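Local coordinates for protein Old Yellow Enzyme (Pichia, PDB 6AGZ) that probably catalyses the asymmetric reduction of enone compounds, using a flavin mononucleotide held in a TIM barrel, at residues N354-R357 with P361-P364; S51-R56 with G62-E67. All blocks are in the same frame, centred on the assembly; numbering follows the deposited sequence.

In the fold
From the N terminus, the chain first lays down barrel strand 29-31, then helix 47-57 on the outside, and returns to the sheet with strand 63-70. Interaction 2 (51-56 with 62-67) closes this early loop, tying the helix of this beta-alpha-beta unit to the second barrel strand beside the flavin. Six more barrel strands follow, ending with strand 338-341, before interaction 1 (354-357 with 361-364) closes a second short turn, where the chain leaves helix 352-358 for the long loop that follows. The two are in series, neither nested nor crossed. They lie on the same side of the chain's centre, nearest atoms about 8 Å apart, without touching.

Interaction 1 (N354-R357 with P361-P364)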
ATOM      1  N   ASN A 354     -30.968  -9.632 -16.003  1.00 16.73           N
ATOM      2  CA  ASN A 354     -31.350  -9.928 -17.379  1.00 18.31           C
ATOM      3  C   ASN A 354     -31.134  -8.732 -18.295  1.00 18.94           C
ATOM      4  O   ASN A 354     -30.792  -8.908 -19.472  1.00 20.49           O
ATOM      5  CB  ASN A 354     -32.804 -10.395 -17.436  1.00 18.52           C
ATOM      6  CG  ASN A 354     -32.969 -11.826 -16.966  1.00 19.90           C
ATOM      7  OD1 ASN A 354     -31.986 -12.545 -16.778  1.00 20.14           O
ATOM      8  ND2 ASN A 354     -34.213 -12.254 -16.789  1.00 20.89           N
ATOM      9  N   ARG A 355     -31.321  -7.511 -17.783  1.00 18.66           N
ATOM     10  CA  ARG A 355     -31.110  -6.326 -18.608  1.00 19.39           C
ATOM     11  C   ARG A 355     -29.640  -6.172 -18.977  1.00 19.34           C
ATOM     12  O   ARG A 355     -29.308  -5.836 -20.120  1.00 21.32           O
ATOM     13  CB  ARG A 355     -31.611  -5.073 -17.888  1.00 18.72           C
ATOM     14  CG  ARG A 355     -33.122  -5.008 -17.696  1.00 19.28           C
ATOM     15  CD  ARG A 355     -33.585  -3.579 -17.482  1.00 18.80           C
ATOM     16  NE  ARG A 355     -34.740  -3.517 -16.591  1.00 18.67           N
ATOM     17  CZ  ARG A 355     -35.532  -2.458 -16.449  1.00 19.07           C
ATOM     18  NH1 ARG A 355     -35.294  -1.363 -17.147  1.00 20.14           N
ATOM     19  NH2 ARG A 355     -36.551  -2.510 -15.605  1.00 16.03           N
ATOM     20  N   LEU A 356     -28.742  -6.400 -18.015  1.00 18.47           N
ATOM     21  CA  LEU A 356     -27.319  -6.378 -18.332  1.00 18.45           C
ATOM     22  C   LEU A 356     -26.924  -7.570 -19.191  1.00 20.82           C
ATOM     23  O   LEU A 356     -26.034  -7.453 -20.042  1.00 21.24           O
ATOM     24  CB  LEU A 356     -26.497  -6.343 -17.044  1.00 18.82           C
ATOM     25  CG  LEU A 356     -26.636  -5.068 -16.212  1.00 18.87           C
ATOM     26  CD1 LEU A 356     -25.759  -5.138 -14.969  1.00 18.59           C
ATOM     27  CD2 LEU A 356     -26.287  -3.851 -17.054  1.00 19.19           C
ATOM     28  N   ARG A 357     -27.577  -8.718 -18.990  1.00 22.06           N
ATOM     29  CA  ARG A 357     -27.274  -9.898 -19.791  1.00 24.39           C
ATOM     30  C   ARG A 357     -27.605  -9.673 -21.260  1.00 25.79           C
ATOM     31  O   ARG A 357     -26.824 -10.044 -22.145  1.00 25.94           O
ATOM     32  CB  ARG A 357     -28.042 -11.103 -19.250  1.00 26.37           C
ATOM     33  CG  ARG A 357     -27.812 -12.397 -20.015  1.00 27.93           C
ATOM     34  CD  ARG A 357     -28.916 -13.396 -19.714  1.00 29.36           C
ATOM     35  NE  ARG A 357     -30.211 -12.920 -20.193  1.00 31.13           N
ATOM     36  CZ  ARG A 357     -31.381 -13.451 -19.850  1.00 32.15           C
ATOM     37  NH1 ARG A 357     -31.425 -14.479 -19.014  1.00 32.96           N
ATOM     38  NH2 ARG A 357     -32.506 -12.948 -20.338  1.00 31.23           N
ATOM     39  N   PRO A 361     -32.014  -1.347 -22.035  1.00 23.12           N
ATOM     40  CA  PRO A 361     -31.868  -0.074 -21.319  1.00 23.98           C
ATOM     41  C   PRO A 361     -32.364  -0.159 -19.883  1.00 24.58           C
ATOM     42  O   PRO A 361     -33.325  -0.865 -19.568  1.00 23.45           O
ATOM     43  CB  PRO A 361     -32.713   0.902 -22.147  1.00 24.20           C
ATOM     44  CG  PRO A 361     -33.630   0.038 -22.952  1.00 24.16           C
ATOM     45  CD  PRO A 361     -32.844  -1.202 -23.242  1.00 25.10           C
ATOM     46  N   LEU A 362     -31.688   0.584 -19.011  1.00 24.11           N
ATOM     47  CA  LEU A 362     -31.952   0.571 -17.582  1.00 22.16           C
ATOM     48  C   LEU A 362     -32.881   1.715 -17.194  1.00 21.94           C
ATOM     49  O   LEU A 362     -32.862   2.791 -17.799  1.00 22.65           O
ATOM     50  CB  LEU A 362     -30.645   0.678 -16.787  1.00 21.41           C
ATOM     51  CG  LEU A 362     -29.792  -0.567 -16.510  1.00 22.43           C
ATOM     52  CD1 LEU A 362     -29.606  -1.437 -17.742  1.00 24.64           C
ATOM     53  CD2 LEU A 362     -28.437  -0.155 -15.953  1.00 20.98           C
ATOM     54  N   THR A 363     -33.691   1.467 -16.177  1.00 20.35           N
ATOM     55  CA  THR A 363     -34.535   2.500 -15.597  1.00 20.52           C
ATOM     56  C   THR A 363     -33.694   3.398 -14.697  1.00 20.23           C
ATOM     57  O   THR A 363     -32.966   2.892 -13.837  1.00 20.68           O
ATOM     58  CB  THR A 363     -35.671   1.879 -14.788  1.00 20.39           C
ATOM     59  OG1 THR A 363     -36.440   1.008 -15.628  1.00 19.04           O
ATOM     60  CG2 THR A 363     -36.577   2.962 -14.214  1.00 21.92           C
ATOM     61  N   PRO A 364     -33.752   4.717 -14.874  1.00 21.09           N
ATOM     62  CA  PRO A 364     -32.996   5.612 -13.989  1.00 20.01           C
ATOM     63  C   PRO A 364     -33.425   5.445 -12.539  1.00 19.81           C
ATOM     64  O   PRO A 364     -34.606   5.253 -12.239  1.00 17.77           O
ATOM     65  CB  PRO A 364     -33.340   7.007 -14.522  1.00 20.00           C
ATOM     66  CG  PRO A 364     -33.743   6.782 -15.947  1.00 21.03           C
ATOM     67  CD  PRO A 364     -34.426   5.445 -15.962  1.00 21.48           C
TER
HETATM   68  O   HOH W   1     -37.804  -0.354 -13.609  1.00 21.75           O
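R355 reaches from the helix across to the chain that follows it, and its NH1 holds two oxygens at once. CG lies anti to the carbonyl carbon (chi1 -67°) and the chain bends at chi3, carrying NH1 to both. One is the carbonyl P361 O, 3.2 Å from R355 NH1; this bond is fairly straight at 160°, lies in the guanidinium plane and arrives on a carbonyl lone pair. The other is T363 OG1, closer to R355 NH1 at 3.0 Å but tilted 24° out of that plane and more bent. A water 2.8 Å from T363 OG1 also takes a weak bond from R355 NH2. Nearer the helix backbone the contact is apolar: L362 CD1 sits 4.2 Å from R355 CB and packs equally closely against L356 CD2. One shell out, D351 forms a salt bridge with R355 NE and so helps fix the guanidinium's rotation, while S348 OG bonds T363 O. Trimmed to an alanine, this position is likely to leave P361 O and T363 OG1 without their shared donor, and D351 without this counter-charge. L362 also touches L320. An arginine of helix 352-358 thus bonds back to the loop leaving that helix, beyond the last TIM-barrel strand, 338-341, and helix 344-348.

Interaction 2 (S51-R56 with G62-E67); sequences SYYSQR and GLLITE
Y53 points from its helix toward the strand and meets E67 at its far end. From CB the ring is sent out with CG anti to the carbonyl carbon (chi1 -71°). Low on the ring, CD1 passes L64 CD1 at 4.4 Å, a loose apolar touch at the ring edge; farther out, CE1 comes 4.1 Å from T66 CA. The hydroxyl at the tip does the polar work: Y53 OH donates to E67 OE2 at 2.7 Å, using that oxygen's anti lone pair, and accepts from E67 N at 3.1 Å in a nearly straight bond (173°). Ring and carboxylate planes stand 36° apart. This is helix-on-strand packing within a beta-alpha-beta unit of the TIM barrel, the 51-56 segment running nearly antiparallel to strand 63-65, with their axes 10.1 Å apart at closest approach. L64 points toward the helix and lays CD1 against Y53 O and CD2 against R56 O, each 3.7 Å away. Y52 CD2 lies over the centre of one face of the Y53 ring, and I96 and V100 of helix 87-102 also pack on Y53. The other carboxylate oxygen, E67 OE1, is bonded by N39 ND2, so partners on both oxygens restrain the carboxylate's rotation, with the E67 side chain about 5 Å from the bound flavin mononucleotide.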
ATOM      1  N   SER A  51     -40.747  -9.135  -0.894  1.00 19.43           N
ATOM      2  CA  SER A  51     -40.941  -9.002  -2.335  1.00 18.74           C
ATOM      3  C   SER A  51     -39.756  -8.294  -2.981  1.00 17.66           C
ATOM      4  O   SER A  51     -39.347  -8.635  -4.100  1.00 18.49           O
ATOM      5  CB  SER A  51     -42.241  -8.249  -2.619  1.00 18.86           C
ATOM      6  OG  SER A  51     -42.377  -7.972  -4.002  1.00 18.56           O
ATOM      7  N   TYR A  52     -39.184  -7.318  -2.274  1.00 16.95           N
ATOM      8  CA  TYR A  52     -38.070  -6.531  -2.795  1.00 16.35           C
ATOM      9  C   TYR A  52     -36.873  -7.415  -3.125  1.00 14.56           C
ATOM     10  O   TYR A  52     -36.315  -7.338  -4.226  1.00 13.97           O
ATOM     11  CB  TYR A  52     -37.706  -5.457  -1.768  1.00 18.09           C
ATOM     12  CG  TYR A  52     -36.467  -4.639  -2.051  1.00 18.73           C
ATOM     13  CD1 TYR A  52     -36.513  -3.537  -2.895  1.00 18.51           C
ATOM     14  CD2 TYR A  52     -35.261  -4.938  -1.431  1.00 18.53           C
ATOM     15  CE1 TYR A  52     -35.385  -2.775  -3.137  1.00 17.29           C
ATOM     16  CE2 TYR A  52     -34.129  -4.183  -1.665  1.00 17.53           C
ATOM     17  CZ  TYR A  52     -34.197  -3.102  -2.519  1.00 17.27           C
ATOM     18  OH  TYR A  52     -33.071  -2.346  -2.754  1.00 17.33           O
ATOM     19  N   TYR A  53     -36.467  -8.269  -2.184  1.00 12.19           N
ATOM     20  CA  TYR A  53     -35.367  -9.188  -2.452  1.00 18.75           C
ATOM     21  C   TYR A  53     -35.795 -10.347  -3.345  1.00 18.08           C
ATOM     22  O   TYR A  53     -34.960 -10.913  -4.060  1.00 18.07           O
ATOM     23  CB  TYR A  53     -34.792  -9.722  -1.140  1.00 19.84           C
ATOM     24  CG  TYR A  53     -34.027  -8.689  -0.345  1.00 20.07           C
ATOM     25  CD1 TYR A  53     -32.725  -8.350  -0.683  1.00 18.94           C
ATOM     26  CD2 TYR A  53     -34.607  -8.054   0.746  1.00 20.82           C
ATOM     27  CE1 TYR A  53     -32.021  -7.405   0.041  1.00 19.17           C
ATOM     28  CE2 TYR A  53     -33.911  -7.109   1.476  1.00 21.07           C
ATOM     29  CZ  TYR A  53     -32.619  -6.789   1.120  1.00 19.56           C
ATOM     30  OH  TYR A  53     -31.923  -5.848   1.845  1.00 18.46           O
ATOM     31  N   SER A  54     -37.079 -10.711  -3.315  1.00 17.46           N
ATOM     32  CA  SER A  54     -37.563 -11.815  -4.141  1.00 16.39           C
ATOM     33  C   SER A  54     -37.442 -11.486  -5.623  1.00 17.01           C
ATOM     34  O   SER A  54     -36.982 -12.315  -6.418  1.00 17.75           O
ATOM     35  CB  SER A  54     -39.012 -12.143  -3.778  1.00 16.54           C
ATOM     36  OG  SER A  54     -39.543 -13.134  -4.641  1.00 15.95           O
ATOM     37  N   GLN A  55     -37.857 -10.277  -6.015  1.00 16.49           N
ATOM     38  CA  GLN A  55     -37.771  -9.890  -7.420  1.00 17.79           C
ATOM     39  C   GLN A  55     -36.328  -9.854  -7.906  1.00 18.15           C
ATOM     40  O   GLN A  55     -36.061 -10.139  -9.079  1.00 17.75           O
ATOM     41  CB  GLN A  55     -38.433  -8.530  -7.632  1.00 17.31           C
ATOM     42  CG  GLN A  55     -39.910  -8.495  -7.284  1.00 17.45           C
ATOM     43  CD  GLN A  55     -40.510  -7.115  -7.453  1.00 19.01           C
ATOM     44  OE1 GLN A  55     -40.167  -6.387  -8.386  1.00 19.59           O
ATOM     45  NE2 GLN A  55     -41.405  -6.742  -6.546  1.00 19.44           N
ATOM     46  N   ARG A  56     -35.390  -9.518  -7.026  1.00 18.47           N
ATOM     47  CA  ARG A  56     -33.983  -9.444  -7.388  1.00 17.19           C
ATOM     48  C   ARG A  56     -33.276 -10.786  -7.283  1.00 16.93           C
ATOM     49  O   ARG A  56     -32.169 -10.931  -7.814  1.00 17.64           O
ATOM     50  CB  ARG A  56     -33.283  -8.397  -6.518  1.00 15.47           C
ATOM     51  CG  ARG A  56     -33.707  -6.993  -6.898  1.00 15.66           C
ATOM     52  CD  ARG A  56     -33.548  -5.980  -5.784  1.00 14.31           C
ATOM     53  NE  ARG A  56     -33.962  -4.659  -6.250  1.00 14.69           N
ATOM     54  CZ  ARG A  56     -35.228  -4.267  -6.350  1.00 15.47           C
ATOM     55  NH1 ARG A  56     -36.210  -5.092  -6.012  1.00 14.30           N
ATOM     56  NH2 ARG A  56     -35.516  -3.050  -6.792  1.00 15.48           N
ATOM     57  N   GLY A  62     -27.171 -15.204  -8.918  1.00 23.56           N
ATOM     58  CA  GLY A  62     -26.021 -14.557  -8.316  1.00 19.44           C
ATOM     59  C   GLY A  62     -26.186 -14.310  -6.830  1.00 17.46           C
ATOM     60  O   GLY A  62     -27.010 -14.932  -6.153  1.00 16.62           O
ATOM     61  N   LEU A  63     -25.383 -13.381  -6.318  1.00 15.53           N
ATOM     62  CA  LEU A  63     -25.349 -13.066  -4.896  1.00 15.68           C
ATOM     63  C   LEU A  63     -26.053 -11.742  -4.629  1.00 15.51           C
ATOM     64  O   LEU A  63     -25.821 -10.754  -5.334  1.00 14.86           O
ATOM     65  CB  LEU A  63     -23.910 -12.997  -4.378  1.00 15.42           C
ATOM     66  CG  LEU A  63     -23.762 -12.637  -2.896  1.00 15.03           C
ATOM     67  CD1 LEU A  63     -24.303 -13.749  -2.010  1.00 13.81           C
ATOM     68  CD2 LEU A  63     -22.314 -12.320  -2.546  1.00 14.91           C
ATOM     69  N   LEU A  64     -26.911 -11.732  -3.615  1.00 14.10           N
ATOM     70  CA  LEU A  64     -27.463 -10.512  -3.052  1.00 14.02           C
ATOM     71  C   LEU A  64     -26.841 -10.272  -1.684  1.00 13.24           C
ATOM     72  O   LEU A  64     -26.494 -11.217  -0.970  1.00 13.87           O
ATOM     73  CB  LEU A  64     -28.988 -10.594  -2.918  1.00 14.66           C
ATOM     74  CG  LEU A  64     -29.817 -11.002  -4.139  1.00 14.94           C
ATOM     75  CD1 LEU A  64     -31.291 -11.072  -3.770  1.00 16.56           C
ATOM     76  CD2 LEU A  64     -29.602 -10.043  -5.297  1.00 14.01           C
ATOM     77  N   ILE A  65     -26.686  -9.004  -1.321  1.00 13.31           N
ATOM     78  CA  ILE A  65     -26.211  -8.625   0.003  1.00 15.12           C
ATOM     79  C   ILE A  65     -27.257  -7.723   0.636  1.00 16.81           C
ATOM     80  O   ILE A  65     -27.684  -6.736   0.025  1.00 17.39           O
ATOM     81  CB  ILE A  65     -24.838  -7.932  -0.046  1.00 14.13           C
ATOM     82  CG1 ILE A  65     -23.844  -8.776  -0.844  1.00 13.34           C
ATOM     83  CG2 ILE A  65     -24.313  -7.715   1.363  1.00 13.61           C
ATOM     84  CD1 ILE A  65     -22.459  -8.177  -0.918  1.00 14.02           C
ATOM     85  N   THR A  66     -27.672  -8.066   1.851  1.00 15.67           N
ATOM     86  CA  THR A  66     -28.726  -7.319   2.513  1.00 15.08           C
ATOM     87  C   THR A  66     -28.259  -5.913   2.864  1.00 15.75           C
ATOM     88  O   THR A  66     -27.063  -5.629   2.970  1.00 15.39           O
ATOM     89  CB  THR A  66     -29.176  -8.020   3.795  1.00 16.37           C
ATOM     90  OG1 THR A  66     -28.165  -7.871   4.800  1.00 16.41           O
ATOM     91  CG2 THR A  66     -29.415  -9.489   3.540  1.00 18.07           C
ATOM     92  N   GLU A  67     -29.238  -5.030   3.039  1.00 15.08           N
ATOM     93  CA  GLU A  67     -29.006  -3.756   3.698  1.00 14.26           C
ATOM     94  C   GLU A  67     -28.252  -3.973   5.004  1.00 12.91           C
ATOM     95  O   GLU A  67     -28.415  -4.997   5.675  1.00 11.88           O
ATOM     96  CB  GLU A  67     -30.346  -3.077   3.973  1.00 15.83           C
ATOM     97  CG  GLU A  67     -31.307  -4.000   4.709  1.00 16.06           C
ATOM     98  CD  GLU A  67     -32.760  -3.670   4.459  1.00 18.07           C
ATOM     99  OE1 GLU A  67     -33.315  -2.827   5.194  1.00 18.40           O
ATOM    100  OE2 GLU A  67     -33.347  -4.254   3.522  1.00 18.84           O
TER